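Local atomic coordinates of maltose/maltodextrin-binding protein (Thermus thermophilus, PDB entry 2GH9), a protein that binds maltotriose and probably serves as the periplasmic sugar-binding component of a maltodextrin uptake system. Residues Y215-K223 with I230-Y240. Numbering follows the deposited sequence.
With GLC (alpha-D-glucopyranose), chain B; GLC (alpha-D-glucopyranose), chain C.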
loop_
_atom_site.group_PDB
_atom_site.type_symbol
_atom_site.label_atom_id
_atom_site.label_comp_id
_atom_site.label_asym_id
_atom_site.label_seq_id
_atom_site.Cartn_x
_atom_site.Cartn_y
_atom_site.Cartn_z
ATOM N N TYR A 215 0.738 -13.189 2.609
ATOM C CA TYR A 215 -0.434 -12.334 2.724
ATOM C C TYR A 215 -1.703 -13.130 3.020
ATOM O O TYR A 215 -2.434 -12.807 3.939
ATOM C CB TYR A 215 -0.647 -11.481 1.456
ATOM C CG TYR A 215 -1.733 -10.489 1.715
ATOM C CD1 TYR A 215 -1.457 -9.274 2.339
ATOM C CD2 TYR A 215 -3.056 -10.812 1.464
ATOM C CE1 TYR A 215 -2.491 -8.382 2.648
ATOM C CE2 TYR A 215 -4.072 -9.942 1.760
ATOM C CZ TYR A 215 -3.786 -8.726 2.354
ATOM O OH TYR A 215 -4.820 -7.891 2.652
ATOM N N GLY A 216 -1.967 -14.171 2.228
ATOM C CA GLY A 216 -3.228 -14.903 2.324
ATOM C C GLY A 216 -3.435 -15.680 3.611
ATOM O O GLY A 216 -4.556 -15.775 4.127
ATOM N N VAL A 217 -2.342 -16.231 4.129
ATOM C CA VAL A 217 -2.368 -16.987 5.382
ATOM C C VAL A 217 -2.788 -16.075 6.526
ATOM O O VAL A 217 -3.719 -16.386 7.288
ATOM C CB VAL A 217 -0.990 -17.626 5.652
ATOM C CG1 VAL A 217 -0.923 -18.235 7.047
ATOM C CG2 VAL A 217 -0.648 -18.665 4.554
ATOM N N ALA A 218 -2.130 -14.916 6.626
ATOM C CA ALA A 218 -2.432 -13.970 7.709
ATOM C C ALA A 218 -3.805 -13.334 7.535
ATOM O O ALA A 218 -4.559 -13.192 8.495
ATOM C CB ALA A 218 -1.340 -12.894 7.812
ATOM N N ASP A 219 -4.121 -12.938 6.303
ATOM C CA ASP A 219 -5.389 -12.302 6.034
ATOM C C ASP A 219 -6.532 -13.279 6.263
ATOM O O ASP A 219 -7.562 -12.908 6.833
ATOM C CB ASP A 219 -5.433 -11.775 4.610
ATOM C CG ASP A 219 -6.667 -10.946 4.350
ATOM O OD1 ASP A 219 -6.948 -10.027 5.144
ATOM O OD2 ASP A 219 -7.357 -11.234 3.354
ATOM N N GLY A 220 -6.335 -14.521 5.809
ATOM C CA GLY A 220 -7.345 -15.588 5.980
ATOM C C GLY A 220 -7.647 -15.826 7.448
ATOM O O GLY A 220 -8.807 -15.833 7.864
ATOM N N ALA A 221 -6.580 -15.965 8.233
ATOM C CA ALA A 221 -6.664 -16.112 9.682
ATOM C C ALA A 221 -7.438 -15.007 10.408
ATOM O O ALA A 221 -8.237 -15.301 11.294
ATOM C CB ALA A 221 -5.259 -16.270 10.263
ATOM N N PHE A 222 -7.247 -13.743 10.016
ATOM C CA PHE A 222 -7.954 -12.624 10.655
ATOM C C PHE A 222 -9.438 -12.620 10.305
ATOM O O PHE A 222 -10.289 -12.427 11.184
ATOM C CB PHE A 222 -7.307 -11.284 10.276
ATOM C CG PHE A 222 -7.617 -10.150 11.228
ATOM C CD1 PHE A 222 -6.919 -10.017 12.427
ATOM C CD2 PHE A 222 -8.581 -9.205 10.913
ATOM C CE1 PHE A 222 -7.179 -8.957 13.297
ATOM C CE2 PHE A 222 -8.856 -8.144 11.774
ATOM C CZ PHE A 222 -8.150 -8.015 12.973
ATOM N N LYS A 223 -9.743 -12.830 9.020
ATOM C CA LYS A 223 -11.131 -12.970 8.549
ATOM C C LYS A 223 -11.867 -14.103 9.244
ATOM O O LYS A 223 -13.012 -13.930 9.654
ATOM C CB LYS A 223 -11.191 -13.212 7.032
ATOM C CG LYS A 223 -11.027 -11.959 6.224
ATOM C CD LYS A 223 -11.464 -12.111 4.765
ATOM C CE LYS A 223 -10.721 -13.189 4.014
ATOM N NZ LYS A 223 -11.022 -13.114 2.551
ATOM N N ILE A 230 -3.051 -8.385 13.300
ATOM C CA ILE A 230 -2.399 -8.432 12.004
ATOM C C ILE A 230 -1.778 -7.065 11.687
ATOM O O ILE A 230 -2.269 -6.045 12.112
ATOM C CB ILE A 230 -3.411 -8.844 10.889
ATOM C CG1 ILE A 230 -2.691 -9.280 9.613
ATOM C CG2 ILE A 230 -4.445 -7.724 10.645
ATOM C CD1 ILE A 230 -3.652 -9.760 8.475
ATOM N N LEU A 231 -0.690 -7.074 10.949
ATOM C CA LEU A 231 -0.139 -5.883 10.344
ATOM C C LEU A 231 -0.680 -5.891 8.907
ATOM O O LEU A 231 -0.270 -6.711 8.080
ATOM C CB LEU A 231 1.386 -5.920 10.371
ATOM C CG LEU A 231 2.118 -4.691 9.830
ATOM C CD1 LEU A 231 1.789 -3.390 10.605
ATOM C CD2 LEU A 231 3.618 -4.928 9.797
ATOM N N ASN A 232 -1.634 -5.002 8.636
ATOM C CA ASN A 232 -2.254 -4.891 7.311
ATOM C C ASN A 232 -2.866 -3.484 7.126
ATOM O O ASN A 232 -2.924 -2.700 8.062
ATOM C CB ASN A 232 -3.330 -5.974 7.159
ATOM C CG ASN A 232 -3.587 -6.356 5.711
ATOM O OD1 ASN A 232 -2.924 -5.865 4.786
ATOM N ND2 ASN A 232 -4.530 -7.282 5.508
ATOM N N GLY A 233 -3.326 -3.199 5.914
ATOM C CA GLY A 233 -3.850 -1.905 5.564
ATOM C C GLY A 233 -5.326 -1.894 5.222
ATOM O O GLY A 233 -5.989 -2.946 5.194
ATOM N N PRO A 234 -5.844 -0.693 4.935
ATOM C CA PRO A 234 -7.292 -0.482 4.826
ATOM C C PRO A 234 -7.950 -1.198 3.633
ATOM O O PRO A 234 -9.163 -1.374 3.627
ATOM C CB PRO A 234 -7.414 1.049 4.721
ATOM C CG PRO A 234 -6.112 1.503 4.225
ATOM C CD PRO A 234 -5.095 0.561 4.756
ATOM N N TRP A 235 -7.148 -1.597 2.652
ATOM C CA TRP A 235 -7.605 -2.443 1.553
ATOM C C TRP A 235 -8.228 -3.758 1.992
ATOM O O TRP A 235 -8.916 -4.398 1.188
ATOM C CB TRP A 235 -6.450 -2.767 0.577
ATOM C CG TRP A 235 -5.277 -3.363 1.252
ATOM C CD1 TRP A 235 -5.083 -4.677 1.592
ATOM C CD2 TRP A 235 -4.134 -2.653 1.713
ATOM N NE1 TRP A 235 -3.870 -4.819 2.247
ATOM C CE2 TRP A 235 -3.274 -3.588 2.330
ATOM C CE3 TRP A 235 -3.749 -1.304 1.668
ATOM C CZ2 TRP A 235 -2.038 -3.223 2.862
ATOM C CZ3 TRP A 235 -2.522 -0.949 2.193
ATOM C CH2 TRP A 235 -1.688 -1.908 2.796
ATOM N N ALA A 236 -7.941 -4.186 3.227
ATOM C CA ALA A 236 -8.391 -5.477 3.763
ATOM C C ALA A 236 -9.706 -5.348 4.565
ATOM O O ALA A 236 -10.346 -6.352 4.876
ATOM C CB ALA A 236 -7.290 -6.069 4.655
ATOM N N LEU A 237 -10.090 -4.110 4.875
ATOM C CA LEU A 237 -11.190 -3.816 5.779
ATOM C C LEU A 237 -12.557 -4.159 5.222
ATOM O O LEU A 237 -13.440 -4.497 5.998
ATOM C CB LEU A 237 -11.159 -2.354 6.223
ATOM C CG LEU A 237 -9.980 -1.993 7.121
ATOM C CD1 LEU A 237 -9.994 -0.530 7.574
ATOM C CD2 LEU A 237 -9.885 -2.925 8.334
ATOM N N GLY A 238 -12.722 -4.084 3.896
ATOM C CA GLY A 238 -13.963 -4.481 3.242
ATOM C C GLY A 238 -14.359 -5.896 3.639
ATOM O O GLY A 238 -15.485 -6.130 4.085
ATOM N N ASP A 239 -13.409 -6.816 3.503
ATOM C CA ASP A 239 -13.632 -8.224 3.841
ATOM C C ASP A 239 -13.744 -8.463 5.340
ATOM O O ASP A 239 -14.477 -9.360 5.747
ATOM C CB ASP A 239 -12.549 -9.109 3.241
ATOM C CG ASP A 239 -12.538 -9.078 1.719
ATOM O OD1 ASP A 239 -13.627 -9.204 1.123
ATOM O OD2 ASP A 239 -11.441 -8.964 1.115
ATOM N N TYR A 240 -13.062 -7.650 6.158
ATOM C CA TYR A 240 -13.245 -7.688 7.621
ATOM C C TYR A 240 -14.614 -7.153 8.073
ATOM O O TYR A 240 -15.218 -7.719 9.000
ATOM C CB TYR A 240 -12.124 -6.942 8.392
ATOM C CG TYR A 240 -10.701 -7.384 8.085
ATOM C CD1 TYR A 240 -10.440 -8.577 7.397
ATOM C CD2 TYR A 240 -9.615 -6.615 8.501
ATOM C CE1 TYR A 240 -9.147 -8.971 7.091
ATOM C CE2 TYR A 240 -8.305 -7.011 8.211
ATOM C CZ TYR A 240 -8.082 -8.188 7.506
ATOM O OH TYR A 240 -6.806 -8.596 7.202
HETATM C C1 GLC B . -1.062 -3.412 -0.778
HETATM C C2 GLC B . -0.761 -1.959 -1.095
HETATM C C3 GLC B . 0.359 -1.889 -2.158
HETATM C C4 GLC B . 1.586 -2.706 -1.785
HETATM C C5 GLC B . 1.176 -4.123 -1.393
HETATM C C6 GLC B . 2.376 -4.912 -0.858
HETATM O O2 GLC B . -1.933 -1.325 -1.615
HETATM O O3 GLC B . 0.720 -0.545 -2.394
HETATM O O4 GLC B . 2.506 -2.742 -2.894
HETATM O O5 GLC B . 0.138 -4.092 -0.387
HETATM O O6 GLC B . 2.229 -6.320 -1.060
HETATM C C1 GLC C . -4.919 -6.331 -2.949
HETATM C C2 GLC C . -5.217 -4.901 -2.502
HETATM C C3 GLC C . -3.954 -4.067 -2.586
HETATM C C4 GLC C . -2.856 -4.715 -1.728
HETATM C C5 GLC C . -2.576 -6.157 -2.180
HETATM C C6 GLC C . -1.609 -6.872 -1.217
HETATM O O1 GLC C . -4.653 -6.317 -4.349
HETATM O O2 GLC C . -6.285 -4.329 -3.290
HETATM O O3 GLC C . -4.183 -2.709 -2.178
HETATM O O4 GLC C . -1.640 -4.020 -1.944
HETATM O O5 GLC C . -3.804 -6.880 -2.235
HETATM O O6 GLC C . -1.389 -8.243 -1.601
HETATM O O HOH W 1 -9.112 -8.756 3.676
HETATM O O HOH W 2 -9.630 -10.868 1.677
#
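Asn232 ND2 donates to Tyr215 OH at 2.9 Å, nearly straight (167°) and in its own amide plane. The ring and amide planes stand 71° apart. A second bond from Asn232 ND2, 3.1 Å long, reaches Tyr240 OH. That hydroxyl donates in turn to Asp219 OD1 at 2.5 Å. Tyr240 CG is anti to the carbonyl carbon (chi1 -55°), which carries the ring in between Phe222 CD2, 3.4 Å above one face, and Ala236 O over the other. Lys223 CG meets its edge. With Tyr240 cut back to alanine, Asp219 OD1 would probably lose its hydroxyl donor and Asn232 ND2 its second acceptor, and a gap would open beside Phe222. Ile230 CG2 sits over the Phe222 ring face as a CH-pi contact, 4.0 Å from the centroid. In this periplasmic-binding-protein fold, helix 215-224 leads into strand 227-232, which pairs with strand 116-120. The next turn carries Trp235 into the maltotriose pocket, where one indole face lies against two glucose units. Gly233 CA backs the other face. Trp235 NE1 makes weak bonds to Tyr215 OH (3.2 Å) and Asn232 OD1. Farther out, one water accepts from Lys223 NZ and lies within hydrogen-bonding distance of Asp219 OD2 and Asp239 OD2.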